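Local coordinates for protein predicted component of a thermophile-specific DNA repair system, contains a RAMP domain (Methanopyrus kandleri, PDB 4N0L) that binds RNA, probably crRNA, as the RRM-like Csm3 subunit of a type III-A CRISPR system, and binds a zinc ion, at residues R93-E98 with S161-V166; A60-A65 with R119-A124; P74-G79 with P107-N112; G134-E139 with G144-G149. All coordinates share one frame; numbering follows the deposited sequence.

Contact 1: residues R93-E98 with S161-V166; sequences REVYEE and SGVVDV
Val95 and Val164 meet through one methyl group each and cross at about a right angle, CG1 of Val95 lying 4.0 Å from CG1 of Val164. The third valine, Val163, bridges Val95 and Glu98, one helical turn apart. Its CG1 stands anti to the backbone N (chi1 -177°), a rotation that carries this methyl to the helix, where it sits 3.5 Å from the carbonyl O of Val95 and 4.2 Å from Val95 CG1. The same methyl is the point that Glu98 covers. The Glu98 chain leaves the helix toward the loop and runs extended across Val163 at a slant, with CG of Glu98 3.8 Å from CG1 of Val163; CB, CD and OE1 pass the methyl at similar range, and the other branch, CG2, lies close to the same part of the chain, nearest to CG. In return CG1 of Val95 approaches the carbonyl O of Val163 at 3.7 Å. Helix 93-99 is thus joined to the loop that follows helix 157-160, and Ala99 extends the helix surface touched by Val163 and Val164. Val164 also packs on Phe90, its side chain about 7 Å from that of the zinc ligand Cys88. Asp165 OD1 ties the loop to Asp126 N, but across the two segments the contact is apolar packing and lacks the directionality of hydrogen bonds.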
loop_
_atom_site.group_PDB
_atom_site.type_symbol
_atom_site.label_atom_id
_atom_site.label_comp_id
_atom_site.label_asym_id
_atom_site.label_seq_id
_atom_site.Cartn_x
_atom_site.Cartn_y
_atom_site.Cartn_z
ATOM N N ARG A 93 -19.323 5.353 -1.474
ATOM C CA ARG A 93 -20.156 6.290 -2.218
ATOM C C ARG A 93 -21.417 6.700 -1.463
ATOM O O ARG A 93 -21.924 7.799 -1.671
ATOM C CB ARG A 93 -20.532 5.705 -3.577
ATOM C CG ARG A 93 -19.531 6.029 -4.673
ATOM C CD ARG A 93 -20.064 5.636 -6.037
ATOM N NE ARG A 93 -20.572 4.268 -6.039
ATOM C CZ ARG A 93 -19.803 3.186 -6.088
ATOM N NH1 ARG A 93 -18.484 3.308 -6.142
ATOM N NH2 ARG A 93 -20.355 1.980 -6.083
ATOM N N GLU A 94 -21.914 5.824 -0.593
ATOM C CA GLU A 94 -23.051 6.154 0.265
ATOM C C GLU A 94 -22.808 7.456 1.020
ATOM O O GLU A 94 -23.629 8.374 0.972
ATOM C CB GLU A 94 -23.336 5.029 1.260
ATOM C CG GLU A 94 -24.066 3.835 0.674
ATOM C CD GLU A 94 -23.703 2.535 1.365
ATOM O OE1 GLU A 94 -22.516 2.349 1.701
ATOM O OE2 GLU A 94 -24.612 1.707 1.584
ATOM N N VAL A 95 -21.674 7.517 1.715
ATOM C CA VAL A 95 -21.269 8.699 2.471
ATOM C C VAL A 95 -21.378 9.989 1.657
ATOM O O VAL A 95 -21.946 10.974 2.130
ATOM C CB VAL A 95 -19.822 8.555 2.991
ATOM C CG1 VAL A 95 -19.333 9.866 3.586
ATOM C CG2 VAL A 95 -19.739 7.438 4.018
ATOM N N TYR A 96 -20.838 9.986 0.440
ATOM C CA TYR A 96 -20.878 11.184 -0.394
ATOM C C TYR A 96 -22.298 11.560 -0.817
ATOM O O TYR A 96 -22.655 12.739 -0.808
ATOM C CB TYR A 96 -20.013 11.013 -1.639
ATOM C CG TYR A 96 -20.123 12.184 -2.592
ATOM C CD1 TYR A 96 -19.448 13.372 -2.339
ATOM C CD2 TYR A 96 -20.906 12.107 -3.737
ATOM C CE1 TYR A 96 -19.548 14.449 -3.200
ATOM C CE2 TYR A 96 -21.012 13.179 -4.604
ATOM C CZ TYR A 96 -20.331 14.347 -4.331
ATOM O OH TYR A 96 -20.431 15.416 -5.190
ATOM N N GLU A 97 -23.097 10.565 -1.194
ATOM C CA GLU A 97 -24.473 10.813 -1.622
ATOM C C GLU A 97 -25.231 11.423 -0.451
ATOM O O GLU A 97 -25.992 12.379 -0.603
ATOM C CB GLU A 97 -25.160 9.525 -2.087
ATOM C CG GLU A 97 -24.417 8.723 -3.156
ATOM C CD GLU A 97 -24.560 9.294 -4.554
ATOM O OE1 GLU A 97 -24.818 8.507 -5.489
ATOM O OE2 GLU A 97 -24.401 10.521 -4.724
ATOM N N GLU A 98 -24.996 10.848 0.723
ATOM C CA GLU A 98 -25.626 11.262 1.967
ATOM C C GLU A 98 -25.180 12.659 2.403
ATOM O O GLU A 98 -25.918 13.372 3.080
ATOM C CB GLU A 98 -25.303 10.235 3.055
ATOM C CG GLU A 98 -26.103 10.346 4.333
ATOM C CD GLU A 98 -25.783 9.215 5.291
ATOM O OE1 GLU A 98 -24.905 8.392 4.956
ATOM O OE2 GLU A 98 -26.405 9.146 6.372
ATOM N N SER A 161 -21.082 15.709 10.536
ATOM C CA SER A 161 -20.335 14.954 11.535
ATOM C C SER A 161 -20.949 13.580 11.805
ATOM O O SER A 161 -20.289 12.688 12.333
ATOM C CB SER A 161 -20.250 15.753 12.837
ATOM O OG SER A 161 -19.602 15.014 13.856
ATOM N N GLY A 162 -22.211 13.413 11.424
ATOM C CA GLY A 162 -22.886 12.137 11.572
ATOM C C GLY A 162 -22.795 11.330 10.292
ATOM O O GLY A 162 -23.220 10.176 10.237
ATOM N N VAL A 163 -22.238 11.947 9.254
ATOM C CA VAL A 163 -22.128 11.304 7.952
ATOM C C VAL A 163 -20.688 10.932 7.584
ATOM O O VAL A 163 -20.422 9.807 7.162
ATOM C CB VAL A 163 -22.703 12.209 6.843
ATOM C CG1 VAL A 163 -22.655 11.502 5.499
ATOM C CG2 VAL A 163 -24.126 12.618 7.185
ATOM N N VAL A 164 -19.766 11.874 7.754
ATOM C CA VAL A 164 -18.423 11.728 7.195
ATOM C C VAL A 164 -17.347 11.335 8.213
ATOM O O VAL A 164 -16.152 11.450 7.931
ATOM C CB VAL A 164 -17.976 13.028 6.491
ATOM C CG1 VAL A 164 -18.967 13.407 5.401
ATOM C CG2 VAL A 164 -17.818 14.162 7.496
ATOM N N ASP A 165 -17.759 10.866 9.387
ATOM C CA ASP A 165 -16.795 10.485 10.416
ATOM C C ASP A 165 -16.924 9.003 10.767
ATOM O O ASP A 165 -17.219 8.644 11.905
ATOM C CB ASP A 165 -16.976 11.350 11.669
ATOM C CG ASP A 165 -15.880 11.126 12.702
ATOM O OD1 ASP A 165 -14.782 10.667 12.320
ATOM O OD2 ASP A 165 -16.117 11.405 13.897
ATOM N N VAL A 166 -16.707 8.143 9.777
ATOM C CA VAL A 166 -16.784 6.702 9.986
ATOM C C VAL A 166 -15.464 6.019 9.642
ATOM O O VAL A 166 -14.956 6.163 8.530
ATOM C CB VAL A 166 -17.909 6.069 9.145
#

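Contact 2: residues A60-A65 with R119-A124; sequences ALFELA and RIFGSA
Phe62 and Phe121 form the one close pair between 60-65, on helix 51-69, and 119-124, at the end of helix 116-121, the short helix that begins in the CxxC segment of the zinc site in this RAMP-family protein. The rings meet obliquely, planes 43° apart and centroids 5.9 Å apart. CE2 of Phe121 does the touching, 3.9 Å from CD2 of Phe62 and 4.2 Å from CG of the same ring. Both side chains leave their helices toward each other: Phe62 with CG anti to the backbone N (chi1 177°), Phe121 with CG beside its backbone N. They span a wide gap between the backbones, the CA atoms of Phe62 and Phe121 being 9.6 Å apart. The neighbouring Ile120 places its CG2 over one face of the Phe121 ring, 3.6 Å above the plane and toward the rim. Further out, Tyr244 of helix 238-255 meets the Phe62 ring, Pro116 and Val117 touch it as well, and Ser248 lies against Phe121, so three helices converge on the two buried rings. The Phe62 side chain is about 7 Å from that of the zinc ligand Cys115 and about 9 Å from the zinc ion. After Phe121 the chain leaves helical geometry at Gly122, whose phi is positive at 83°, and Ser123 then uses its OG to hydrogen-bond the carbonyl O of Cys88, another zinc ligand.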
loop_
_atom_site.group_PDB
_atom_site.type_symbol
_atom_site.label_atom_id
_atom_site.label_comp_id
_atom_site.label_asym_id
_atom_site.label_seq_id
_atom_site.Cartn_x
_atom_site.Cartn_y
_atom_site.Cartn_z
ATOM N N ALA A 60 1.850 6.960 3.089
ATOM C CA ALA A 60 2.446 8.276 3.297
ATOM C C ALA A 60 2.885 8.921 1.984
ATOM O O ALA A 60 2.766 10.134 1.810
ATOM C CB ALA A 60 3.621 8.174 4.255
ATOM N N LEU A 61 3.396 8.108 1.065
ATOM C CA LEU A 61 3.866 8.615 -0.222
ATOM C C LEU A 61 2.722 8.839 -1.207
ATOM O O LEU A 61 2.714 9.827 -1.944
ATOM C CB LEU A 61 4.895 7.660 -0.829
ATOM C CG LEU A 61 6.163 7.440 -0.005
ATOM C CD1 LEU A 61 7.062 6.413 -0.667
ATOM C CD2 LEU A 61 6.897 8.757 0.193
ATOM N N PHE A 62 1.759 7.921 -1.223
ATOM C CA PHE A 62 0.608 8.056 -2.109
ATOM C C PHE A 62 -0.237 9.283 -1.786
ATOM O O PHE A 62 -0.688 9.983 -2.691
ATOM C CB PHE A 62 -0.279 6.814 -2.061
ATOM C CG PHE A 62 -1.512 6.929 -2.911
ATOM C CD1 PHE A 62 -1.417 6.920 -4.294
ATOM C CD2 PHE A 62 -2.765 7.073 -2.329
ATOM C CE1 PHE A 62 -2.550 7.037 -5.082
ATOM C CE2 PHE A 62 -3.901 7.191 -3.113
ATOM C CZ PHE A 62 -3.792 7.174 -4.491
ATOM N N GLU A 63 -0.472 9.529 -0.501
ATOM C CA GLU A 63 -1.327 10.643 -0.105
ATOM C C GLU A 63 -0.706 11.973 -0.531
ATOM O O GLU A 63 -1.415 12.876 -0.973
ATOM C CB GLU A 63 -1.607 10.616 1.407
ATOM C CG GLU A 63 -0.453 11.016 2.314
ATOM C CD GLU A 63 -0.816 10.910 3.786
ATOM O OE1 GLU A 63 -2.020 10.795 4.094
ATOM O OE2 GLU A 63 0.097 10.953 4.636
ATOM N N LEU A 64 0.617 12.072 -0.433
ATOM C CA LEU A 64 1.340 13.255 -0.896
ATOM C C LEU A 64 1.241 13.410 -2.407
ATOM O O LEU A 64 1.000 14.505 -2.913
ATOM C CB LEU A 64 2.809 13.188 -0.477
ATOM C CG LEU A 64 3.101 13.440 1.000
ATOM C CD1 LEU A 64 4.589 13.295 1.277
ATOM C CD2 LEU A 64 2.600 14.818 1.417
ATOM N N ALA A 65 1.442 12.308 -3.121
ATOM C CA ALA A 65 1.367 12.316 -4.579
ATOM C C ALA A 65 -0.042 12.652 -5.044
ATOM O O ALA A 65 -0.224 13.391 -6.009
ATOM C CB ALA A 65 1.807 10.976 -5.144
ATOM N N ARG A 119 -9.938 4.936 1.317
ATOM C CA ARG A 119 -10.678 3.715 0.992
ATOM C C ARG A 119 -9.737 2.521 0.781
ATOM O O ARG A 119 -10.110 1.373 1.033
ATOM C CB ARG A 119 -11.559 3.928 -0.248
ATOM C CG ARG A 119 -10.840 3.744 -1.578
ATOM C CD ARG A 119 -11.605 4.364 -2.738
ATOM N NE ARG A 119 -10.962 4.065 -4.015
ATOM C CZ ARG A 119 -11.095 4.799 -5.115
ATOM N NH1 ARG A 119 -11.858 5.885 -5.105
ATOM N NH2 ARG A 119 -10.464 4.442 -6.228
ATOM N N ILE A 120 -8.515 2.798 0.330
ATOM C CA ILE A 120 -7.520 1.754 0.084
ATOM C C ILE A 120 -6.672 1.462 1.320
ATOM O O ILE A 120 -6.506 0.308 1.716
ATOM C CB ILE A 120 -6.578 2.134 -1.086
ATOM C CG1 ILE A 120 -7.346 2.164 -2.409
ATOM C CG2 ILE A 120 -5.415 1.158 -1.182
ATOM C CD1 ILE A 120 -6.564 2.787 -3.546
ATOM N N PHE A 121 -6.118 2.514 1.914
ATOM C CA PHE A 121 -5.163 2.355 3.005
ATOM C C PHE A 121 -5.800 2.562 4.383
ATOM O O PHE A 121 -5.104 2.617 5.398
ATOM C CB PHE A 121 -3.991 3.318 2.811
ATOM C CG PHE A 121 -3.184 3.046 1.567
ATOM C CD1 PHE A 121 -2.213 2.057 1.549
ATOM C CD2 PHE A 121 -3.395 3.789 0.414
ATOM C CE1 PHE A 121 -1.472 1.807 0.402
ATOM C CE2 PHE A 121 -2.655 3.546 -0.734
ATOM C CZ PHE A 121 -1.694 2.554 -0.741
ATOM N N GLY A 122 -7.122 2.687 4.414
ATOM C CA GLY A 122 -7.836 2.789 5.674
ATOM C C GLY A 122 -7.843 4.194 6.236
ATOM O O GLY A 122 -7.089 5.059 5.787
ATOM N N SER A 123 -8.702 4.420 7.225
ATOM C CA SER A 123 -8.811 5.720 7.875
ATOM C C SER A 123 -9.512 5.573 9.219
ATOM O O SER A 123 -10.404 4.740 9.369
ATOM C CB SER A 123 -9.564 6.709 6.983
ATOM O OG SER A 123 -9.766 7.948 7.644
ATOM N N ALA A 124 -9.105 6.379 10.195
ATOM C CA ALA A 124 -9.729 6.354 11.517
ATOM C C ALA A 124 -11.073 7.077 11.508
ATOM O O ALA A 124 -11.880 6.916 12.423
ATOM C CB ALA A 124 -8.804 6.972 12.553
#

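Contact 3: residues P74-G79 with P107-N112; sequences PDVFFG and PPWLEN
The Trp109 indole takes Val76 CG1 at its edge, in the ring plane, and the CB of Pro107 over one face, 3.6 Å above the plane and toward the rim. The edge contact is made by CZ3 of Trp109, 3.7 Å from CG1 of Val76; the carbonyl O of Val76 also lies 3.7 Å from CZ3. The Phe77 ring is met at its own edge by the CB of Trp109, 3.8 Å from Phe77 CE1, and the CD2 atom of Phe77 in turn lies over the centre of the Phe78 ring. Pro108 adds a looser apolar touch, its CG 4.2 Å from Val76 CG1. Trp109 is the third residue of a type I turn from Pro107 to Leu110, closed by Leu110 N to Pro107 O. Its CG sits between the backbone N and the carbonyl carbon (chi1 65°), which swings the indole back over Pro107 and toward helix 74-78. The zinc ligand His86 is shared by both rings, stacked with Phe77 and edge-to-face with Trp109, and donates from ND1 to the carbonyl O of Phe77. Trp109 also touches Cys88 and Cys115 and comes within about 4 Å of the zinc ion. With no hydrogen bond between the segments, the contact is apolar and borders the zinc site; the ring contacts and the ND1 bond probably limit how His86 can turn.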
loop_
_atom_site.group_PDB
_atom_site.type_symbol
_atom_site.label_atom_id
_atom_site.label_comp_id
_atom_site.label_asym_id
_atom_site.label_seq_id
_atom_site.Cartn_x
_atom_site.Cartn_y
_atom_site.Cartn_z
ATOM N N PRO A 74 -2.019 21.899 1.140
ATOM C CA PRO A 74 -1.905 20.980 2.281
ATOM C C PRO A 74 -2.831 21.296 3.460
ATOM O O PRO A 74 -3.246 20.366 4.156
ATOM C CB PRO A 74 -0.430 21.115 2.695
ATOM C CG PRO A 74 0.084 22.337 1.999
ATOM C CD PRO A 74 -0.717 22.463 0.750
ATOM N N ASP A 75 -3.158 22.567 3.678
ATOM C CA ASP A 75 -4.120 22.933 4.716
ATOM C C ASP A 75 -5.468 22.250 4.484
ATOM O O ASP A 75 -6.073 21.721 5.413
ATOM C CB ASP A 75 -4.305 24.450 4.777
ATOM C CG ASP A 75 -3.168 25.149 5.499
ATOM O OD1 ASP A 75 -2.274 24.455 6.028
ATOM O OD2 ASP A 75 -3.176 26.398 5.547
ATOM N N VAL A 76 -5.929 22.262 3.239
ATOM C CA VAL A 76 -7.185 21.613 2.878
ATOM C C VAL A 76 -7.071 20.090 2.944
ATOM O O VAL A 76 -7.961 19.411 3.462
ATOM C CB VAL A 76 -7.643 22.028 1.459
ATOM C CG1 VAL A 76 -8.848 21.208 1.015
ATOM C CG2 VAL A 76 -7.957 23.515 1.415
ATOM N N PHE A 77 -5.969 19.557 2.425
ATOM C CA PHE A 77 -5.802 18.111 2.319
ATOM C C PHE A 77 -5.588 17.433 3.674
ATOM O O PHE A 77 -6.138 16.362 3.927
ATOM C CB PHE A 77 -4.637 17.785 1.382
ATOM C CG PHE A 77 -4.498 16.321 1.076
ATOM C CD1 PHE A 77 -5.408 15.686 0.246
ATOM C CD2 PHE A 77 -3.457 15.581 1.614
ATOM C CE1 PHE A 77 -5.285 14.338 -0.041
ATOM C CE2 PHE A 77 -3.326 14.234 1.329
ATOM C CZ PHE A 77 -4.241 13.611 0.503
ATOM N N PHE A 78 -4.787 18.048 4.539
ATOM C CA PHE A 78 -4.452 17.434 5.822
ATOM C C PHE A 78 -5.260 18.003 6.985
ATOM O O PHE A 78 -5.328 17.392 8.056
ATOM C CB PHE A 78 -2.959 17.589 6.113
ATOM C CG PHE A 78 -2.075 16.774 5.207
ATOM C CD1 PHE A 78 -2.144 15.389 5.213
ATOM C CD2 PHE A 78 -1.174 17.392 4.353
ATOM C CE1 PHE A 78 -1.333 14.635 4.379
ATOM C CE2 PHE A 78 -0.359 16.643 3.521
ATOM C CZ PHE A 78 -0.438 15.262 3.535
ATOM N N GLY A 79 -5.880 19.161 6.770
ATOM C CA GLY A 79 -6.677 19.811 7.795
ATOM C C GLY A 79 -5.953 19.990 9.115
ATOM O O GLY A 79 -4.870 20.574 9.169
ATOM N N PRO A 107 -15.060 18.330 -2.235
ATOM C CA PRO A 107 -13.688 18.217 -1.730
ATOM C C PRO A 107 -12.766 17.740 -2.847
ATOM O O PRO A 107 -13.071 16.737 -3.490
ATOM C CB PRO A 107 -13.803 17.179 -0.612
ATOM C CG PRO A 107 -15.232 17.248 -0.175
ATOM C CD PRO A 107 -16.029 17.604 -1.395
ATOM N N PRO A 108 -11.656 18.455 -3.082
ATOM C CA PRO A 108 -10.853 18.240 -4.292
ATOM C C PRO A 108 -10.090 16.913 -4.315
ATOM O O PRO A 108 -9.579 16.535 -5.369
ATOM C CB PRO A 108 -9.878 19.421 -4.268
ATOM C CG PRO A 108 -9.746 19.764 -2.828
ATOM C CD PRO A 108 -11.094 19.509 -2.221
ATOM N N TRP A 109 -10.025 16.215 -3.185
ATOM C CA TRP A 109 -9.295 14.953 -3.116
ATOM C C TRP A 109 -10.224 13.773 -3.371
ATOM O O TRP A 109 -9.855 12.620 -3.143
ATOM C CB TRP A 109 -8.615 14.789 -1.755
ATOM C CG TRP A 109 -9.578 14.668 -0.615
ATOM C CD1 TRP A 109 -10.169 13.525 -0.160
ATOM C CD2 TRP A 109 -10.053 15.727 0.224
ATOM N NE1 TRP A 109 -10.990 13.808 0.906
ATOM C CE2 TRP A 109 -10.935 15.152 1.161
ATOM C CE3 TRP A 109 -9.821 17.105 0.272
ATOM C CZ2 TRP A 109 -11.583 15.908 2.136
ATOM C CZ3 TRP A 109 -10.467 17.853 1.240
ATOM C CH2 TRP A 109 -11.337 17.253 2.158
ATOM N N LEU A 110 -11.432 14.066 -3.837
ATOM C CA LEU A 110 -12.416 13.025 -4.091
ATOM C C LEU A 110 -12.419 12.624 -5.567
ATOM O O LEU A 110 -12.199 13.460 -6.443
ATOM C CB LEU A 110 -13.807 13.504 -3.666
ATOM C CG LEU A 110 -14.119 13.438 -2.168
ATOM C CD1 LEU A 110 -15.612 13.613 -1.911
ATOM C CD2 LEU A 110 -13.615 12.141 -1.564
ATOM N N GLU A 111 -12.650 11.342 -5.837
ATOM C CA GLU A 111 -12.823 10.862 -7.207
ATOM C C GLU A 111 -14.030 9.937 -7.281
ATOM O O GLU A 111 -14.068 8.905 -6.608
ATOM C CB GLU A 111 -11.569 10.140 -7.706
ATOM C CG GLU A 111 -11.638 9.748 -9.177
ATOM C CD GLU A 111 -10.332 9.180 -9.702
ATOM O OE1 GLU A 111 -9.941 8.081 -9.254
ATOM O OE2 GLU A 111 -9.700 9.830 -10.562
ATOM N N ASN A 112 -15.004 10.306 -8.111
ATOM C CA ASN A 112 -16.300 9.631 -8.156
ATOM C C ASN A 112 -16.905 9.446 -6.764
ATOM O O ASN A 112 -17.468 8.395 -6.452
ATOM C CB ASN A 112 -16.178 8.276 -8.860
ATOM C CG ASN A 112 -15.633 8.399 -10.271
ATOM O OD1 ASN A 112 -15.936 9.353 -10.986
ATOM N ND2 ASN A 112 -14.824 7.427 -10.678
#

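Contact 4: residues G134-E139 with G144-G149; sequences GRLEDE and GYDPYG
Leu136, near the end of helix 133-137, runs from CB to its tip along the loop 144-149. CB faces the carbonyl O of Tyr145 at 3.6 Å; CG rests 4.0 Å from CD of Pro147. At the tip, CD2 of Leu136 is 3.5 Å from CD2 of Tyr148, touching that ring at its edge near the plane, and also meets OD2 of Asp146. Pro147 meanwhile puts CG over the centre of a Tyr148 face. The backbone closes the turn. Leu136 O accepts from Gly144 N at 2.9 Å, in the carbonyl plane but bent, with 139° at the hydrogen, and more weakly from Tyr145 N. A CA-H...O contact adds to this, Gly144 CA lying 3.1 Å from Glu137 O. Next along the helix, the extended Glu137 chain passes the loop with CG beside Asp146 N, and a water links its OE2 to that N, donating to the first and accepting from the second. Asp146 OD2 accepts from Tyr148 N at 3.2 Å from above the carboxylate plane, an Asx turn, while OD1 pairs with Arg152. Tyr145 OH hydrogen-bonds Asp75, and Tyr148 OH the carbonyl O of Val76. The chain thus turns back after helix 133-137, and backbone bonds, leucine packing and the Asx turn hold the loop against the helix end; the arginine pairing probably eases the charge of Asp146 beside that of Glu137.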
loop_
_atom_site.group_PDB
_atom_site.type_symbol
_atom_site.label_atom_id
_atom_site.label_comp_id
_atom_site.label_asym_id
_atom_site.label_seq_id
_atom_site.Cartn_x
_atom_site.Cartn_y
_atom_site.Cartn_z
ATOM N N GLY A 134 -14.719 24.126 14.889
ATOM C CA GLY A 134 -14.200 24.542 16.180
ATOM C C GLY A 134 -12.753 24.124 16.356
ATOM O O GLY A 134 -11.903 24.923 16.753
ATOM N N ARG A 135 -12.477 22.859 16.057
ATOM C CA ARG A 135 -11.122 22.326 16.117
ATOM C C ARG A 135 -10.206 23.044 15.129
ATOM O O ARG A 135 -9.112 23.479 15.489
ATOM C CB ARG A 135 -11.136 20.821 15.830
ATOM C CG ARG A 135 -9.781 20.134 15.899
ATOM C CD ARG A 135 -9.932 18.645 15.620
ATOM N NE ARG A 135 -8.651 17.968 15.440
ATOM C CZ ARG A 135 -8.478 16.891 14.679
ATOM N NH1 ARG A 135 -9.505 16.372 14.018
ATOM N NH2 ARG A 135 -7.279 16.338 14.570
ATOM N N LEU A 136 -10.682 23.181 13.894
ATOM C CA LEU A 136 -9.931 23.827 12.819
ATOM C C LEU A 136 -9.482 25.242 13.157
ATOM O O LEU A 136 -8.330 25.613 12.928
ATOM C CB LEU A 136 -10.781 23.867 11.546
ATOM C CG LEU A 136 -10.699 22.710 10.545
ATOM C CD1 LEU A 136 -10.204 21.422 11.188
ATOM C CD2 LEU A 136 -12.052 22.513 9.878
ATOM N N GLU A 137 -10.408 26.032 13.686
ATOM C CA GLU A 137 -10.169 27.450 13.917
ATOM C C GLU A 137 -9.343 27.710 15.176
ATOM O O GLU A 137 -8.750 28.777 15.322
ATOM C CB GLU A 137 -11.502 28.192 13.968
ATOM C CG GLU A 137 -12.134 28.320 12.584
ATOM C CD GLU A 137 -13.472 29.025 12.597
ATOM O OE1 GLU A 137 -14.105 29.081 13.670
ATOM O OE2 GLU A 137 -13.892 29.518 11.529
ATOM N N ASP A 138 -9.313 26.740 16.087
ATOM C CA ASP A 138 -8.447 26.832 17.262
ATOM C C ASP A 138 -6.981 26.803 16.837
ATOM O O ASP A 138 -6.576 25.964 16.033
ATOM C CB ASP A 138 -8.733 25.703 18.255
ATOM C CG ASP A 138 -7.988 25.882 19.570
ATOM O OD1 ASP A 138 -8.479 26.635 20.439
ATOM O OD2 ASP A 138 -6.909 25.273 19.735
ATOM N N GLU A 139 -6.199 27.741 17.358
ATOM C CA GLU A 139 -4.790 27.852 16.992
ATOM C C GLU A 139 -3.962 26.665 17.488
ATOM O O GLU A 139 -3.110 26.153 16.763
ATOM C CB GLU A 139 -4.199 29.152 17.543
ATOM C CG GLU A 139 -4.682 30.417 16.845
ATOM C CD GLU A 139 -4.265 31.681 17.581
ATOM O OE1 GLU A 139 -3.989 31.598 18.797
ATOM O OE2 GLU A 139 -4.217 32.757 16.950
ATOM N N GLY A 144 -6.055 27.406 12.984
ATOM C CA GLY A 144 -6.298 28.786 13.358
ATOM C C GLY A 144 -7.317 29.439 12.445
ATOM O O GLY A 144 -7.559 30.642 12.528
ATOM N N TYR A 145 -7.920 28.631 11.579
ATOM C CA TYR A 145 -8.943 29.100 10.652
ATOM C C TYR A 145 -9.611 27.896 10.004
ATOM O O TYR A 145 -9.137 26.767 10.142
ATOM C CB TYR A 145 -8.345 30.015 9.579
ATOM C CG TYR A 145 -7.602 29.276 8.487
ATOM C CD1 TYR A 145 -6.285 28.875 8.662
ATOM C CD2 TYR A 145 -8.217 28.993 7.275
ATOM C CE1 TYR A 145 -5.606 28.202 7.666
ATOM C CE2 TYR A 145 -7.546 28.322 6.274
ATOM C CZ TYR A 145 -6.244 27.929 6.475
ATOM O OH TYR A 145 -5.575 27.262 5.477
ATOM N N ASP A 146 -10.706 28.137 9.293
ATOM C CA ASP A 146 -11.444 27.063 8.642
ATOM C C ASP A 146 -11.206 27.083 7.136
ATOM O O ASP A 146 -11.670 27.988 6.444
ATOM C CB ASP A 146 -12.940 27.176 8.951
ATOM C CG ASP A 146 -13.761 26.100 8.268
ATOM O OD1 ASP A 146 -14.937 26.365 7.942
ATOM O OD2 ASP A 146 -13.234 24.985 8.070
ATOM N N PRO A 147 -10.470 26.085 6.629
ATOM C CA PRO A 147 -10.117 26.013 5.209
ATOM C C PRO A 147 -11.202 25.357 4.361
ATOM O O PRO A 147 -11.064 25.294 3.140
ATOM C CB PRO A 147 -8.850 25.164 5.218
ATOM C CG PRO A 147 -9.075 24.217 6.351
ATOM C CD PRO A 147 -9.838 24.999 7.402
ATOM N N TYR A 148 -12.259 24.869 5.001
ATOM C CA TYR A 148 -13.288 24.105 4.301
ATOM C C TYR A 148 -14.562 24.906 4.038
ATOM O O TYR A 148 -15.604 24.333 3.716
ATOM C CB TYR A 148 -13.622 22.841 5.091
ATOM C CG TYR A 148 -12.435 21.927 5.266
ATOM C CD1 TYR A 148 -11.665 21.545 4.174
ATOM C CD2 TYR A 148 -12.074 21.455 6.521
ATOM C CE1 TYR A 148 -10.575 20.714 4.325
ATOM C CE2 TYR A 148 -10.981 20.621 6.684
ATOM C CZ TYR A 148 -10.235 20.254 5.581
ATOM O OH TYR A 148 -9.148 19.426 5.731
ATOM N N GLY A 149 -14.469 26.226 4.164
ATOM C CA GLY A 149 -15.617 27.097 3.984
ATOM C C GLY A 149 -16.254 26.957 2.614
ATOM O O GLY A 149 -17.478 26.907 2.491
HETATM O O HOH W 1 -12.289 30.522 9.062
#

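Contacts 1, 3 and 4 lie on one side of the chain's centre, and contact 2, its own centre about 8 Å from that point, touches only contact 3 among them. The zinc site is their common reference: contact 3 touches its ligands, while side chains of contacts 1, 2 and 4 come within about 9 to 10 Å of the metal. Contact 3 also touches every other contact. Phe77 CZ lies 3.3 Å from Glu63 O of contact 2, Tyr96 CD1 of contact 1 packs 3.9 Å from Leu110 CD1, and Asp75 OD2 is 2.6 Å from Tyr145 OH of contact 4. Contacts 1 and 4 do not touch, their nearest atoms about 8 Å apart.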